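Local coordinates for protein malate dehydrogenase (PDB 1V9N) that catalyses the NAD-dependent oxidation of (S)-malate to oxaloacetate, working as a homodimer of the LDH2/MDH2 oxidoreductase family, at residues S147-R152 and V278-M283; N168-A173 and S249-I254. One frame throughout, in Å; residues are numbered along the deposited sequence.

In the fold
Followed from the N terminus, the chain reaches strand 144-149 after several earlier helices and strands; its end and the loop after it, 147-152, form one half of interaction 1. It then passes 168-173 on the neighbouring strand 170-174, reaches helix 242-258, where 249-254 closes the loop of interaction 2, and only afterwards returns to the mixed sheet as strand 278-285 to close interaction 1. Interaction 2 is thus nested within interaction 1. One contact joins two strands of the sheet, the other lays the helix against it. They meet where S147 O lies 2.9 Å from A171 N and N150 ND2 lies 3.2 Å from D253 OD1, and both border the NADPH.

Interaction 1 (S147-R152 and V278-M283); sequences SMTNSR and VCHFFM. With NDP (NADPH dihydro-nicotinamide-adenine-dinucleotide phosphate), chain B.
M148 and F281 form the hydrogen-bonded pair of an antiparallel ladder inside the mixed sheet of the subunit, with S147-F282 and T149-H280 as the non-hydrogen-bonded pairs to either side. The backbone supplies M148 N to F281 O (3.0 Å), in the carbonyl plane, and F281 N to M148 O (2.9 Å), where the donor stands above the carbonyl plane.

Apolar packing occupies the face of M148 and F281. The two side chains lie side by side, pointing the same way, with CB atoms 4.0 Å apart. The extended selenomethionine carries SE to 4.8 Å from the centroid of the F281 ring, an oblique Met-aromatic contact. L255 of helix 242-258 touches both side chains, and M283 of the second subunit packs on F281, so this face suits bulky hydrophobic residues.

The opposite face carries S147, T149 and H280, with F282 among them. T149 OG1 meets the edge of the H280 ring in its plane and hydrogen-bonds to ND1 at 2.9 Å; H280 NE2 is bound to S125 OG and the ring stacks on Y128, so the imidazole is held at both nitrogens. Threonine fits here because its two branches divide the work: with OG1 anti to the backbone N (chi1 -177°), CG2 is turned to the nicotinamide amide of NADPH, 3.9 Å from N7N. S147 OG lies beside F282 CE1 and CD1 but hydrogen-bonds to Y128 OH.

Where the strand gives way to a loop, N150 brackets C279: its backbone N-H goes to C279 O, and its side-chain OD1 accepts the C279 N-H as a strand carbonyl would. N150 ND2 binds D253 OD1. The bond from C279 N to N150 OD1 is 2.9 Å long and almost straight at the hydrogen (175°), with the donor tilted 30° from the plane of the side-chain carbonyl.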
loop_
_atom_site.group_PDB
_atom_site.type_symbol
_atom_site.label_atom_id
_atom_site.label_comp_id
_atom_site.label_asym_id
_atom_site.label_seq_id
_atom_site.Cartn_x
_atom_site.Cartn_y
_atom_site.Cartn_z
ATOM N N SER A 147 0.907 5.632 -8.215
ATOM C CA SER A 147 0.991 7.038 -7.862
ATOM C C SER A 147 0.438 7.283 -6.469
ATOM O O SER A 147 -0.522 6.644 -6.051
ATOM C CB SER A 147 0.238 7.905 -8.865
ATOM O OG SER A 147 0.453 9.273 -8.564
HETATM N N MSE A 148 1.065 8.213 -5.756
HETATM C CA MSE A 148 0.660 8.578 -4.406
HETATM C C MSE A 148 0.898 10.069 -4.259
HETATM O O MSE A 148 1.657 10.669 -5.033
HETATM C CB MSE A 148 1.526 7.875 -3.355
HETATM C CG MSE A 148 1.543 6.365 -3.395
HETATM SE SE MSE A 148 2.922 5.703 -2.173
HETATM C CE MSE A 148 3.124 3.923 -2.926
ATOM N N THR A 149 0.261 10.656 -3.251
ATOM C CA THR A 149 0.408 12.072 -2.963
ATOM C C THR A 149 0.003 12.311 -1.514
ATOM O O THR A 149 -0.867 11.621 -0.983
ATOM C CB THR A 149 -0.501 12.937 -3.871
ATOM O OG1 THR A 149 -0.270 14.323 -3.593
ATOM C CG2 THR A 149 -1.979 12.621 -3.621
ATOM N N ASN A 150 0.649 13.268 -0.858
ATOM C CA ASN A 150 0.269 13.576 0.503
ATOM C C ASN A 150 -0.726 14.728 0.381
ATOM O O ASN A 150 -1.074 15.138 -0.736
ATOM C CB ASN A 150 1.491 13.949 1.360
ATOM C CG ASN A 150 2.244 15.146 0.836
ATOM O OD1 ASN A 150 1.811 15.816 -0.100
ATOM N ND2 ASN A 150 3.383 15.432 1.450
ATOM N N SER A 151 -1.208 15.241 1.504
ATOM C CA SER A 151 -2.178 16.323 1.446
ATOM C C SER A 151 -2.251 17.086 2.756
ATOM O O SER A 151 -1.412 16.910 3.639
ATOM C CB SER A 151 -3.558 15.759 1.103
ATOM O OG SER A 151 -4.011 14.886 2.126
ATOM N N ARG A 152 -3.262 17.938 2.870
ATOM C CA ARG A 152 -3.459 18.727 4.078
ATOM C C ARG A 152 -3.798 17.788 5.224
ATOM O O ARG A 152 -4.378 16.723 5.009
ATOM C CB ARG A 152 -4.608 19.722 3.880
ATOM C CG ARG A 152 -4.388 20.700 2.747
ATOM C CD ARG A 152 -5.506 21.736 2.660
ATOM N NE ARG A 152 -6.818 21.124 2.465
ATOM C CZ ARG A 152 -7.688 20.882 3.440
ATOM N NH1 ARG A 152 -7.393 21.206 4.694
ATOM N NH2 ARG A 152 -8.853 20.309 3.163
ATOM N N VAL A 278 2.895 20.365 -1.750
ATOM C CA VAL A 278 2.272 19.054 -1.859
ATOM C C VAL A 278 3.341 18.222 -2.566
ATOM O O VAL A 278 4.015 18.722 -3.470
ATOM C CB VAL A 278 1.001 19.080 -2.735
ATOM C CG1 VAL A 278 0.452 17.672 -2.881
ATOM C CG2 VAL A 278 -0.051 19.984 -2.109
ATOM N N CYS A 279 3.513 16.974 -2.149
ATOM C CA CYS A 279 4.521 16.117 -2.760
ATOM C C CYS A 279 3.884 14.869 -3.361
ATOM O O CYS A 279 2.863 14.393 -2.869
ATOM C CB CYS A 279 5.580 15.737 -1.720
ATOM S SG CYS A 279 6.484 17.177 -1.018
ATOM N N HIS A 280 4.487 14.346 -4.425
ATOM C CA HIS A 280 3.949 13.167 -5.097
ATOM C C HIS A 280 4.997 12.078 -5.300
ATOM O O HIS A 280 6.200 12.338 -5.275
ATOM C CB HIS A 280 3.397 13.530 -6.481
ATOM C CG HIS A 280 2.647 14.824 -6.533
ATOM N ND1 HIS A 280 1.609 15.125 -5.676
ATOM C CD2 HIS A 280 2.753 15.878 -7.377
ATOM C CE1 HIS A 280 1.111 16.307 -5.991
ATOM N NE2 HIS A 280 1.787 16.785 -7.020
ATOM N N PHE A 281 4.513 10.860 -5.521
ATOM C CA PHE A 281 5.359 9.694 -5.767
ATOM C C PHE A 281 4.817 9.021 -7.028
ATOM O O PHE A 281 3.616 8.782 -7.135
ATOM C CB PHE A 281 5.275 8.708 -4.594
ATOM C CG PHE A 281 6.025 7.418 -4.822
ATOM C CD1 PHE A 281 7.382 7.323 -4.536
ATOM C CD2 PHE A 281 5.370 6.302 -5.341
ATOM C CE1 PHE A 281 8.083 6.136 -4.760
ATOM C CE2 PHE A 281 6.059 5.108 -5.570
ATOM C CZ PHE A 281 7.421 5.026 -5.278
ATOM N N PHE A 282 5.696 8.733 -7.982
ATOM C CA PHE A 282 5.292 8.074 -9.222
ATOM C C PHE A 282 6.235 6.910 -9.473
ATOM O O PHE A 282 7.457 7.041 -9.342
ATOM C CB PHE A 282 5.361 9.048 -10.405
ATOM C CG PHE A 282 4.557 10.305 -10.203
ATOM C CD1 PHE A 282 3.178 10.308 -10.396
ATOM C CD2 PHE A 282 5.178 11.481 -9.784
ATOM C CE1 PHE A 282 2.429 11.464 -10.172
ATOM C CE2 PHE A 282 4.438 12.642 -9.558
ATOM C CZ PHE A 282 3.059 12.631 -9.753
HETATM N N MSE A 283 5.669 5.764 -9.826
HETATM C CA MSE A 283 6.476 4.594 -10.097
HETATM C C MSE A 283 5.894 3.814 -11.261
HETATM O O MSE A 283 4.689 3.541 -11.309
HETATM C CB MSE A 283 6.545 3.698 -8.868
HETATM C CG MSE A 283 7.396 2.465 -9.062
HETATM SE SE MSE A 283 7.346 1.382 -7.483
HETATM C CE MSE A 283 6.851 -0.313 -8.269
HETATM P PA NDP B . -13.471 4.658 -3.168
HETATM O O1A NDP B . -14.450 5.329 -3.990
HETATM O O2A NDP B . -13.805 4.009 -1.852
HETATM O O5B NDP B . -12.723 3.557 -4.126
HETATM C C5B NDP B . -11.659 2.726 -3.626
HETATM C C4B NDP B . -11.206 1.870 -4.823
HETATM O O4B NDP B . -11.956 0.648 -4.699
HETATM C C3B NDP B . -11.470 2.381 -6.212
HETATM O O3B NDP B . -10.332 2.010 -7.048
HETATM C C2B NDP B . -12.713 1.718 -6.689
HETATM O O2B NDP B . -12.900 1.592 -8.110
HETATM C C1B NDP B . -12.656 0.433 -5.923
HETATM N N9A NDP B . -13.977 -0.124 -5.521
HETATM C C8A NDP B . -15.149 0.554 -5.078
HETATM N N7A NDP B . -16.107 -0.297 -4.793
HETATM C C5A NDP B . -15.606 -1.544 -5.034
HETATM C C6A NDP B . -16.116 -2.877 -4.921
HETATM N N6A NDP B . -17.363 -3.085 -4.486
HETATM N N1A NDP B . -15.317 -3.949 -5.257
HETATM C C2A NDP B . -14.033 -3.747 -5.700
HETATM N N3A NDP B . -13.461 -2.533 -5.836
HETATM C C4A NDP B . -14.305 -1.461 -5.485
HETATM O O3 NDP B . -12.200 5.536 -2.876
HETATM P PN NDP B . -11.829 6.873 -2.107
HETATM O O1N NDP B . -10.865 6.472 -1.087
HETATM O O2N NDP B . -13.168 7.378 -1.649
HETATM O O5D NDP B . -11.200 7.736 -3.286
HETATM C C5D NDP B . -11.523 9.140 -3.493
HETATM C C4D NDP B . -10.733 9.711 -4.733
HETATM O O4D NDP B . -10.091 10.893 -4.292
HETATM C C3D NDP B . -9.604 8.826 -5.319
HETATM O O3D NDP B . -9.679 8.902 -6.749
HETATM C C2D NDP B . -8.314 9.379 -4.740
HETATM O O2D NDP B . -7.216 9.141 -5.596
HETATM C C1D NDP B . -8.687 10.873 -4.555
HETATM N N1N NDP B . -7.981 11.543 -3.429
HETATM C C2N NDP B . -7.080 12.586 -3.780
HETATM C C3N NDP B . -6.392 13.254 -2.685
HETATM C C7N NDP B . -5.458 14.345 -2.980
HETATM O O7N NDP B . -4.842 14.965 -2.104
HETATM N N7N NDP B . -5.227 14.724 -4.266
HETATM C C4N NDP B . -6.667 12.828 -1.350
HETATM C C5N NDP B . -7.547 11.801 -1.031
HETATM C C6N NDP B . -8.214 11.156 -2.070
HETATM P P2B NDP B . -13.796 2.499 -8.998
HETATM O O1X NDP B . -14.437 1.520 -9.891
HETATM O O2X NDP B . -12.946 3.464 -9.761
HETATM O O3X NDP B . -14.811 3.234 -8.128
#

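Interaction 2 (N168-A173 and S249-I254); sequences NPIALA and SLMVDI. With NDP (NADPH dihydro-nicotinamide-adenine-dinucleotide phosphate), chain B.
N168 reaches the helix with its amide nitrogen and divides ND2 between two acceptors there. A primary amide supplies two N-H groups, which suits a nitrogen facing both S249 O and D253 OD2. The bond to S249 O is 3.1 Å long, nearly straight at 166°, and lies in the plane of the asparagine amide; the one to D253 OD2, also 3.1 Å, is more bent at 137° and meets the carboxylate from above its plane, the two flat groups standing at 88° to each other. Nearer the backbone, N168 CB touches V252 CG1 at 3.4 Å, while V252 CG2 turns to I170 CG1. The branched valine can therefore touch both residues. I170 CD1 presses on M251 CE at 3.3 Å, tighter than usual for two methyls, with the selenomethionine bent at its last torsion.

This is the packing of helix 242-258 against strand 170-174 of the mixed sheet and the residues leading into it, and S249 O shows how the two combine: it accepts the helical D253 N-H on one face of its plane and N168 ND2 on the other. Further out, S265 OG bonds to both D253 OD2 and N168 ND2, and G166 O takes S249 OG.

P169 follows N168 in the chain and points away from the helix. Its compact, rigid ring packs on the NADPH dihydronicotinamide, P169 CD lying 3.6 Å from C4N, the carbon that carries the hydride.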
loop_
_atom_site.group_PDB
_atom_site.type_symbol
_atom_site.label_atom_id
_atom_site.label_comp_id
_atom_site.label_asym_id
_atom_site.label_seq_id
_atom_site.Cartn_x
_atom_site.Cartn_y
_atom_site.Cartn_z
ATOM N N ASN A 168 -3.800 10.981 2.075
ATOM C CA ASN A 168 -2.789 10.356 1.224
ATOM C C ASN A 168 -3.212 9.100 0.473
ATOM O O ASN A 168 -3.051 7.984 0.962
ATOM C CB ASN A 168 -1.575 10.062 2.100
ATOM C CG ASN A 168 -1.133 11.282 2.883
ATOM O OD1 ASN A 168 -1.613 12.389 2.635
ATOM N ND2 ASN A 168 -0.212 11.096 3.817
ATOM N N PRO A 169 -3.721 9.271 -0.754
ATOM C CA PRO A 169 -4.167 8.136 -1.558
ATOM C C PRO A 169 -3.051 7.312 -2.184
ATOM O O PRO A 169 -1.897 7.747 -2.267
ATOM C CB PRO A 169 -5.053 8.801 -2.609
ATOM C CG PRO A 169 -4.310 10.071 -2.886
ATOM C CD PRO A 169 -3.903 10.540 -1.484
ATOM N N ILE A 170 -3.421 6.107 -2.607
ATOM C CA ILE A 170 -2.523 5.178 -3.270
ATOM C C ILE A 170 -3.264 4.666 -4.494
ATOM O O ILE A 170 -4.424 4.267 -4.397
ATOM C CB ILE A 170 -2.188 3.960 -2.392
ATOM C CG1 ILE A 170 -1.397 4.400 -1.161
ATOM C CG2 ILE A 170 -1.415 2.934 -3.217
ATOM C CD1 ILE A 170 -1.124 3.275 -0.173
ATOM N N ALA A 171 -2.602 4.682 -5.645
ATOM C CA ALA A 171 -3.229 4.198 -6.862
ATOM C C ALA A 171 -2.297 3.284 -7.647
ATOM O O ALA A 171 -1.096 3.543 -7.743
ATOM C CB ALA A 171 -3.656 5.374 -7.736
ATOM N N LEU A 172 -2.860 2.207 -8.186
ATOM C CA LEU A 172 -2.118 1.269 -9.009
ATOM C C LEU A 172 -2.989 0.883 -10.189
ATOM O O LEU A 172 -4.147 0.484 -10.027
ATOM C CB LEU A 172 -1.722 0.005 -8.231
ATOM C CG LEU A 172 -0.849 -0.976 -9.043
ATOM C CD1 LEU A 172 0.009 -1.793 -8.096
ATOM C CD2 LEU A 172 -1.717 -1.885 -9.913
ATOM N N ALA A 173 -2.428 1.017 -11.381
ATOM C CA ALA A 173 -3.142 0.668 -12.595
ATOM C C ALA A 173 -2.293 -0.341 -13.351
ATOM O O ALA A 173 -1.069 -0.221 -13.399
ATOM C CB ALA A 173 -3.369 1.911 -13.449
ATOM N N SER A 249 -0.818 5.642 5.496
ATOM C CA SER A 249 -0.767 7.088 5.320
ATOM C C SER A 249 0.665 7.581 5.477
ATOM O O SER A 249 1.101 8.478 4.758
ATOM C CB SER A 249 -1.666 7.790 6.340
ATOM O OG SER A 249 -1.572 9.193 6.192
ATOM N N LEU A 250 1.393 6.992 6.420
ATOM C CA LEU A 250 2.785 7.368 6.662
ATOM C C LEU A 250 3.691 6.908 5.522
ATOM O O LEU A 250 4.636 7.599 5.145
ATOM C CB LEU A 250 3.278 6.772 7.981
ATOM C CG LEU A 250 2.595 7.268 9.258
ATOM C CD1 LEU A 250 3.389 6.773 10.467
ATOM C CD2 LEU A 250 2.524 8.799 9.261
HETATM N N MSE A 251 3.408 5.727 4.987
HETATM C CA MSE A 251 4.185 5.203 3.874
HETATM C C MSE A 251 4.157 6.243 2.760
HETATM O O MSE A 251 5.188 6.585 2.189
HETATM C CB MSE A 251 3.570 3.890 3.374
HETATM C CG MSE A 251 4.218 3.338 2.115
HETATM SE SE MSE A 251 3.435 1.643 1.575
HETATM C CE MSE A 251 1.968 2.319 0.546
ATOM N N VAL A 252 2.966 6.757 2.467
ATOM C CA VAL A 252 2.809 7.767 1.428
ATOM C C VAL A 252 3.653 9.016 1.703
ATOM O O VAL A 252 4.340 9.513 0.807
ATOM C CB VAL A 252 1.333 8.194 1.282
ATOM C CG1 VAL A 252 1.222 9.389 0.340
ATOM C CG2 VAL A 252 0.506 7.038 0.770
ATOM N N ASP A 253 3.596 9.524 2.932
ATOM C CA ASP A 253 4.358 10.720 3.300
ATOM C C ASP A 253 5.866 10.475 3.289
ATOM O O ASP A 253 6.649 11.369 2.972
ATOM C CB ASP A 253 3.941 11.221 4.688
ATOM C CG ASP A 253 3.069 12.465 4.626
ATOM O OD1 ASP A 253 3.400 13.402 3.864
ATOM O OD2 ASP A 253 2.061 12.516 5.354
ATOM N N ILE A 254 6.275 9.268 3.648
ATOM C CA ILE A 254 7.690 8.935 3.664
ATOM C C ILE A 254 8.218 8.874 2.227
ATOM O O ILE A 254 9.284 9.409 1.929
ATOM C CB ILE A 254 7.923 7.581 4.379
ATOM C CG1 ILE A 254 7.617 7.732 5.871
ATOM C CG2 ILE A 254 9.362 7.108 4.173
ATOM C CD1 ILE A 254 7.641 6.420 6.652
HETATM P PA NDP B . -13.471 4.658 -3.168
HETATM O O1A NDP B . -14.450 5.329 -3.990
HETATM O O2A NDP B . -13.805 4.009 -1.852
HETATM O O5B NDP B . -12.723 3.557 -4.126
HETATM C C5B NDP B . -11.659 2.726 -3.626
HETATM C C4B NDP B . -11.206 1.870 -4.823
HETATM O O4B NDP B . -11.956 0.648 -4.699
HETATM C C3B NDP B . -11.470 2.381 -6.212
HETATM O O3B NDP B . -10.332 2.010 -7.048
HETATM C C2B NDP B . -12.713 1.718 -6.689
HETATM O O2B NDP B . -12.900 1.592 -8.110
HETATM C C1B NDP B . -12.656 0.433 -5.923
HETATM N N9A NDP B . -13.977 -0.124 -5.521
HETATM C C8A NDP B . -15.149 0.554 -5.078
HETATM N N7A NDP B . -16.107 -0.297 -4.793
HETATM C C5A NDP B . -15.606 -1.544 -5.034
HETATM C C6A NDP B . -16.116 -2.877 -4.921
HETATM N N6A NDP B . -17.363 -3.085 -4.486
HETATM N N1A NDP B . -15.317 -3.949 -5.257
HETATM C C2A NDP B . -14.033 -3.747 -5.700
HETATM N N3A NDP B . -13.461 -2.533 -5.836
HETATM C C4A NDP B . -14.305 -1.461 -5.485
HETATM O O3 NDP B . -12.200 5.536 -2.876
HETATM P PN NDP B . -11.829 6.873 -2.107
HETATM O O1N NDP B . -10.865 6.472 -1.087
HETATM O O2N NDP B . -13.168 7.378 -1.649
HETATM O O5D NDP B . -11.200 7.736 -3.286
HETATM C C5D NDP B . -11.523 9.140 -3.493
HETATM C C4D NDP B . -10.733 9.711 -4.733
HETATM O O4D NDP B . -10.091 10.893 -4.292
HETATM C C3D NDP B . -9.604 8.826 -5.319
HETATM O O3D NDP B . -9.679 8.902 -6.749
HETATM C C2D NDP B . -8.314 9.379 -4.740
HETATM O O2D NDP B . -7.216 9.141 -5.596
HETATM C C1D NDP B . -8.687 10.873 -4.555
HETATM N N1N NDP B . -7.981 11.543 -3.429
HETATM C C2N NDP B . -7.080 12.586 -3.780
HETATM C C3N NDP B . -6.392 13.254 -2.685
HETATM C C7N NDP B . -5.458 14.345 -2.980
HETATM O O7N NDP B . -4.842 14.965 -2.104
HETATM N N7N NDP B . -5.227 14.724 -4.266
HETATM C C4N NDP B . -6.667 12.828 -1.350
HETATM C C5N NDP B . -7.547 11.801 -1.031
HETATM C C6N NDP B . -8.214 11.156 -2.070
HETATM P P2B NDP B . -13.796 2.499 -8.998
HETATM O O1X NDP B . -14.437 1.520 -9.891
HETATM O O2X NDP B . -12.946 3.464 -9.761
HETATM O O3X NDP B . -14.811 3.234 -8.128
#